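Local coordinates for protein xyloglucan-specific endo-beta-1,4-glucanase GH12 (Aspergillus niveus, PDB 4NPR) that probably cleaves internal beta-1,4-glucosidic linkages of xyloglucan with retention of configuration, as a family 12 glycoside hydrolase, at residues 135-146 / 179-190. Residues are numbered along the deposited sequence; the frame is centred on the assembly and turned at random.
Sequences HNYEIMVWLGAL and MQVYSFVAQSTT
Residues 137-142 and 179-186 run side by side as parallel strands, their axes 9° apart, joined by seven backbone hydrogen bonds from Gln180 N to Asn136 O at one end to Ala186 N to Trp142 O at the other. At Leu143, whose O accepts Thr190 N at 2.9 Å, the chain turns a corner into the short strand 144-146. On one face lie Glu138, Met140 and Trp142, beside Val181, Ser183 and Val185. The extended chain of Glu138, with CG anti to the backbone N (chi1 -179°), runs alongside Val181, and its OE1 sits 3.2 Å from Val181 CG2 and 3.5 Å from Met179 CE. Its OE2 lies close to Asp124 OD1 of strand 117-128. Slim Ser183 lets Met140 CG pass 3.7 Å from its OG, while Met140 SD accepts a long, weak but straight hydrogen bond from Trp142 NE1, which may help to fix the indole's rotation. Val185 CG2 lies over one face of that indole in a CH-pi contact, 4.3 Å from the five-membered ring centroid. The other face carries Tyr137, Ile139 and Val141 beside Gln180, Tyr182 and Phe184, and is mostly aromatic and aliphatic: Tyr137 CE1 meets Tyr182 CE2 at 4.1 Å, the two side chains lying side by side and pointing the same way, and Ile139 CG2 reaches Phe184 CE1 at 4.0 Å. Phe184 also stands edge-to-face with Phe200, so helix 198-207 covers this face at Phe184, while loop residues Met197, Leu210 and Leu214 touch Val141 and Tyr137. Parallel pairing of these neighbours, inside a sheet otherwise antiparallel, belongs to the beta-jelly roll of family 12 glycoside hydrolases.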
loop_
_atom_site.group_PDB
_atom_site.type_symbol
_atom_site.label_atom_id
_atom_site.label_comp_id
_atom_site.label_asym_id
_atom_site.label_seq_id
_atom_site.Cartn_x
_atom_site.Cartn_y
_atom_site.Cartn_z
ATOM N N HIS A 135 1.267 13.751 -8.009
ATOM C CA HIS A 135 0.204 12.757 -7.937
ATOM C C HIS A 135 -1.164 13.409 -7.881
ATOM O O HIS A 135 -1.471 14.144 -6.954
ATOM C CB HIS A 135 0.373 11.825 -6.735
ATOM C CG HIS A 135 1.705 11.152 -6.673
ATOM N ND1 HIS A 135 2.277 10.753 -5.481
ATOM C CD2 HIS A 135 2.593 10.837 -7.648
ATOM C CE1 HIS A 135 3.461 10.220 -5.726
ATOM N NE2 HIS A 135 3.680 10.268 -7.034
ATOM N N ASN A 136 -1.992 13.137 -8.864
ATOM C CA ASN A 136 -3.378 13.601 -8.821
ATOM C C ASN A 136 -4.367 12.509 -8.367
ATOM O O ASN A 136 -5.421 12.814 -7.832
ATOM C CB ASN A 136 -3.782 14.225 -10.180
ATOM C CG ASN A 136 -3.957 13.197 -11.295
ATOM O OD1 ASN A 136 -4.868 13.306 -12.129
ATOM N ND2 ASN A 136 -3.084 12.212 -11.333
ATOM N N TYR A 137 -4.003 11.234 -8.585
ATOM C CA TYR A 137 -4.775 10.119 -8.098
ATOM C C TYR A 137 -4.010 9.167 -7.227
ATOM O O TYR A 137 -2.811 8.955 -7.357
ATOM C CB TYR A 137 -5.358 9.325 -9.250
ATOM C CG TYR A 137 -6.496 10.009 -9.904
ATOM C CD1 TYR A 137 -7.761 9.960 -9.345
ATOM C CD2 TYR A 137 -6.313 10.720 -11.073
ATOM C CE1 TYR A 137 -8.832 10.596 -9.952
ATOM C CE2 TYR A 137 -7.378 11.352 -11.711
ATOM C CZ TYR A 137 -8.641 11.288 -11.143
ATOM O OH TYR A 137 -9.697 11.943 -11.754
ATOM N N GLU A 138 -4.744 8.554 -6.334
ATOM C CA GLU A 138 -4.187 7.497 -5.567
ATOM C C GLU A 138 -5.182 6.370 -5.520
ATOM O O GLU A 138 -6.367 6.600 -5.266
ATOM C CB GLU A 138 -3.836 7.972 -4.146
ATOM C CG GLU A 138 -3.208 6.870 -3.282
ATOM C CD GLU A 138 -2.949 7.308 -1.846
ATOM O OE1 GLU A 138 -3.294 8.450 -1.443
ATOM O OE2 GLU A 138 -2.405 6.491 -1.089
ATOM N N ILE A 139 -4.679 5.160 -5.751
ATOM C CA ILE A 139 -5.472 3.951 -5.649
ATOM C C ILE A 139 -4.875 2.990 -4.618
ATOM O O ILE A 139 -3.710 2.589 -4.690
ATOM C CB ILE A 139 -5.554 3.267 -6.994
ATOM C CG1 ILE A 139 -6.374 4.118 -7.950
ATOM C CG2 ILE A 139 -6.223 1.909 -6.865
ATOM C CD1 ILE A 139 -5.572 5.151 -8.681
ATOM N N MET A 140 -5.675 2.629 -3.640
ATOM C CA MET A 140 -5.216 1.724 -2.621
ATOM C C MET A 140 -6.007 0.436 -2.729
ATOM O O MET A 140 -7.192 0.431 -3.054
ATOM C CB MET A 140 -5.396 2.301 -1.222
ATOM C CG MET A 140 -4.946 3.732 -1.030
ATOM S SD MET A 140 -4.566 4.078 0.724
ATOM C CE MET A 140 -3.066 3.162 1.095
ATOM N N VAL A 141 -5.338 -0.657 -2.404
ATOM C CA VAL A 141 -5.984 -1.935 -2.352
ATOM C C VAL A 141 -5.610 -2.550 -1.042
ATOM O O VAL A 141 -4.460 -2.927 -0.827
ATOM C CB VAL A 141 -5.583 -2.831 -3.531
ATOM C CG1 VAL A 141 -6.296 -4.154 -3.406
ATOM C CG2 VAL A 141 -5.936 -2.139 -4.855
ATOM N N TRP A 142 -6.597 -2.599 -0.159
ATOM C CA TRP A 142 -6.415 -3.089 1.194
ATOM C C TRP A 142 -6.710 -4.591 1.229
ATOM O O TRP A 142 -7.843 -5.039 1.042
ATOM C CB TRP A 142 -7.348 -2.363 2.150
ATOM C CG TRP A 142 -7.051 -0.914 2.404
ATOM C CD1 TRP A 142 -6.504 0.006 1.529
ATOM C CD2 TRP A 142 -7.319 -0.203 3.594
ATOM N NE1 TRP A 142 -6.388 1.231 2.130
ATOM C CE2 TRP A 142 -6.891 1.132 3.400
ATOM C CE3 TRP A 142 -7.865 -0.557 4.818
ATOM C CZ2 TRP A 142 -6.989 2.101 4.406
ATOM C CZ3 TRP A 142 -7.958 0.413 5.833
ATOM C CH2 TRP A 142 -7.533 1.711 5.621
ATOM N N LEU A 143 -5.684 -5.384 1.504
ATOM C CA LEU A 143 -5.924 -6.798 1.793
ATOM C C LEU A 143 -6.284 -7.018 3.246
ATOM O O LEU A 143 -6.818 -8.087 3.627
ATOM C CB LEU A 143 -4.703 -7.615 1.393
ATOM C CG LEU A 143 -4.354 -7.434 -0.069
ATOM C CD1 LEU A 143 -3.207 -8.347 -0.344
ATOM C CD2 LEU A 143 -5.505 -7.699 -1.046
ATOM N N GLY A 144 -5.999 -5.995 4.051
ATOM C CA GLY A 144 -6.088 -6.110 5.511
ATOM C C GLY A 144 -6.583 -4.822 6.108
ATOM O O GLY A 144 -6.026 -3.770 5.831
ATOM N N ALA A 145 -7.659 -4.920 6.903
ATOM C CA ALA A 145 -8.174 -3.818 7.729
ATOM C C ALA A 145 -8.310 -4.278 9.183
ATOM O O ALA A 145 -9.361 -4.731 9.621
ATOM C CB ALA A 145 -9.503 -3.334 7.199
ATOM N N LEU A 146 -7.242 -4.091 9.938
ATOM C CA LEU A 146 -7.169 -4.591 11.278
ATOM C C LEU A 146 -7.592 -3.558 12.308
ATOM O O LEU A 146 -7.275 -2.371 12.184
ATOM C CB LEU A 146 -5.734 -5.075 11.530
ATOM C CG LEU A 146 -5.149 -6.017 10.468
ATOM C CD1 LEU A 146 -3.864 -6.588 11.023
ATOM C CD2 LEU A 146 -6.094 -7.155 10.144
ATOM N N MET A 179 -4.825 15.324 -3.845
ATOM C CA MET A 179 -5.152 14.162 -4.668
ATOM C C MET A 179 -6.566 13.714 -4.379
ATOM O O MET A 179 -7.111 13.996 -3.306
ATOM C CB MET A 179 -4.326 12.943 -4.199
ATOM C CG MET A 179 -2.835 13.152 -4.162
ATOM S SD MET A 179 -1.986 11.719 -3.525
ATOM C CE MET A 179 -2.343 11.831 -1.761
ATOM N N GLN A 180 -7.102 12.898 -5.269
ATOM C CA GLN A 180 -8.292 12.092 -4.971
ATOM C C GLN A 180 -7.864 10.605 -4.707
ATOM O O GLN A 180 -7.050 10.046 -5.431
ATOM C CB GLN A 180 -9.291 12.192 -6.122
ATOM C CG GLN A 180 -9.619 13.626 -6.585
ATOM C CD GLN A 180 -10.234 14.490 -5.493
ATOM O OE1 GLN A 180 -11.134 14.055 -4.745
ATOM N NE2 GLN A 180 -9.744 15.740 -5.384
ATOM N N VAL A 181 -8.398 9.983 -3.663
ATOM C CA VAL A 181 -7.987 8.631 -3.287
ATOM C C VAL A 181 -9.167 7.713 -3.406
ATOM O O VAL A 181 -10.151 7.923 -2.719
ATOM C CB VAL A 181 -7.428 8.568 -1.826
ATOM C CG1 VAL A 181 -6.997 7.160 -1.450
ATOM C CG2 VAL A 181 -6.257 9.543 -1.661
ATOM N N TYR A 182 -9.047 6.725 -4.296
ATOM C CA TYR A 182 -9.912 5.556 -4.343
ATOM C C TYR A 182 -9.289 4.454 -3.518
ATOM O O TYR A 182 -8.136 4.132 -3.725
ATOM C CB TYR A 182 -10.026 5.044 -5.744
ATOM C CG TYR A 182 -10.889 5.897 -6.664
ATOM C CD1 TYR A 182 -12.294 5.874 -6.564
ATOM C CD2 TYR A 182 -10.318 6.685 -7.643
ATOM C CE1 TYR A 182 -13.086 6.672 -7.372
ATOM C CE2 TYR A 182 -11.109 7.455 -8.488
ATOM C CZ TYR A 182 -12.481 7.455 -8.333
ATOM O OH TYR A 182 -13.228 8.233 -9.159
ATOM N N SER A 183 -10.070 3.871 -2.591
ATOM C CA SER A 183 -9.610 2.780 -1.737
ATOM C C SER A 183 -10.503 1.554 -1.836
ATOM O O SER A 183 -11.684 1.623 -1.532
ATOM C CB SER A 183 -9.538 3.223 -0.281
ATOM O OG SER A 183 -8.481 4.128 -0.092
ATOM N N PHE A 184 -9.900 0.437 -2.267
ATOM C CA PHE A 184 -10.588 -0.826 -2.381
ATOM C C PHE A 184 -10.258 -1.553 -1.100
ATOM O O PHE A 184 -9.105 -1.828 -0.819
ATOM C CB PHE A 184 -10.076 -1.629 -3.577
ATOM C CG PHE A 184 -10.402 -1.014 -4.906
ATOM C CD1 PHE A 184 -9.673 0.046 -5.388
ATOM C CD2 PHE A 184 -11.428 -1.520 -5.686
ATOM C CE1 PHE A 184 -9.979 0.607 -6.607
ATOM C CE2 PHE A 184 -11.738 -0.971 -6.907
ATOM C CZ PHE A 184 -11.010 0.095 -7.361
ATOM N N VAL A 185 -11.264 -1.838 -0.304
ATOM C CA VAL A 185 -11.045 -2.463 0.974
ATOM C C VAL A 185 -11.708 -3.826 0.960
ATOM O O VAL A 185 -12.961 -3.928 0.855
ATOM C CB VAL A 185 -11.652 -1.627 2.102
ATOM C CG1 VAL A 185 -11.448 -2.356 3.435
ATOM C CG2 VAL A 185 -11.043 -0.214 2.129
ATOM N N ALA A 186 -10.886 -4.873 1.032
ATOM C CA ALA A 186 -11.416 -6.220 0.904
ATOM C C ALA A 186 -12.351 -6.535 2.068
ATOM O O ALA A 186 -12.065 -6.181 3.213
ATOM C CB ALA A 186 -10.301 -7.228 0.827
ATOM N N GLN A 187 -13.487 -7.145 1.764
ATOM C CA GLN A 187 -14.477 -7.524 2.782
ATOM C C GLN A 187 -13.998 -8.617 3.770
ATOM O O GLN A 187 -14.451 -8.640 4.904
ATOM C CB GLN A 187 -15.784 -7.961 2.094
ATOM C CG GLN A 187 -16.399 -6.816 1.329
ATOM C CD GLN A 187 -17.810 -7.057 0.804
ATOM O OE1 GLN A 187 -18.259 -8.185 0.538
ATOM N NE2 GLN A 187 -18.507 -5.958 0.607
ATOM N N SER A 188 -13.134 -9.530 3.318
ATOM C CA SER A 188 -12.440 -10.468 4.199
ATOM C C SER A 188 -10.979 -10.144 4.213
ATOM O O SER A 188 -10.393 -9.852 3.185
ATOM C CB SER A 188 -12.581 -11.917 3.732
ATOM O OG SER A 188 -13.951 -12.289 3.641
ATOM N N THR A 189 -10.373 -10.222 5.383
ATOM C CA THR A 189 -8.937 -10.170 5.485
ATOM C C THR A 189 -8.319 -11.267 4.646
ATOM O O THR A 189 -8.686 -12.416 4.793
ATOM C CB THR A 189 -8.533 -10.422 6.909
ATOM O OG1 THR A 189 -9.111 -9.369 7.694
ATOM C CG2 THR A 189 -6.992 -10.516 7.031
ATOM N N THR A 190 -7.307 -10.898 3.860
ATOM C CA THR A 190 -6.758 -11.711 2.805
ATOM C C THR A 190 -5.234 -11.659 2.824
ATOM O O THR A 190 -4.613 -10.773 2.228
ATOM C CB THR A 190 -7.261 -11.172 1.478
ATOM O OG1 THR A 190 -8.711 -11.183 1.494
ATOM C CG2 THR A 190 -6.739 -12.003 0.335
#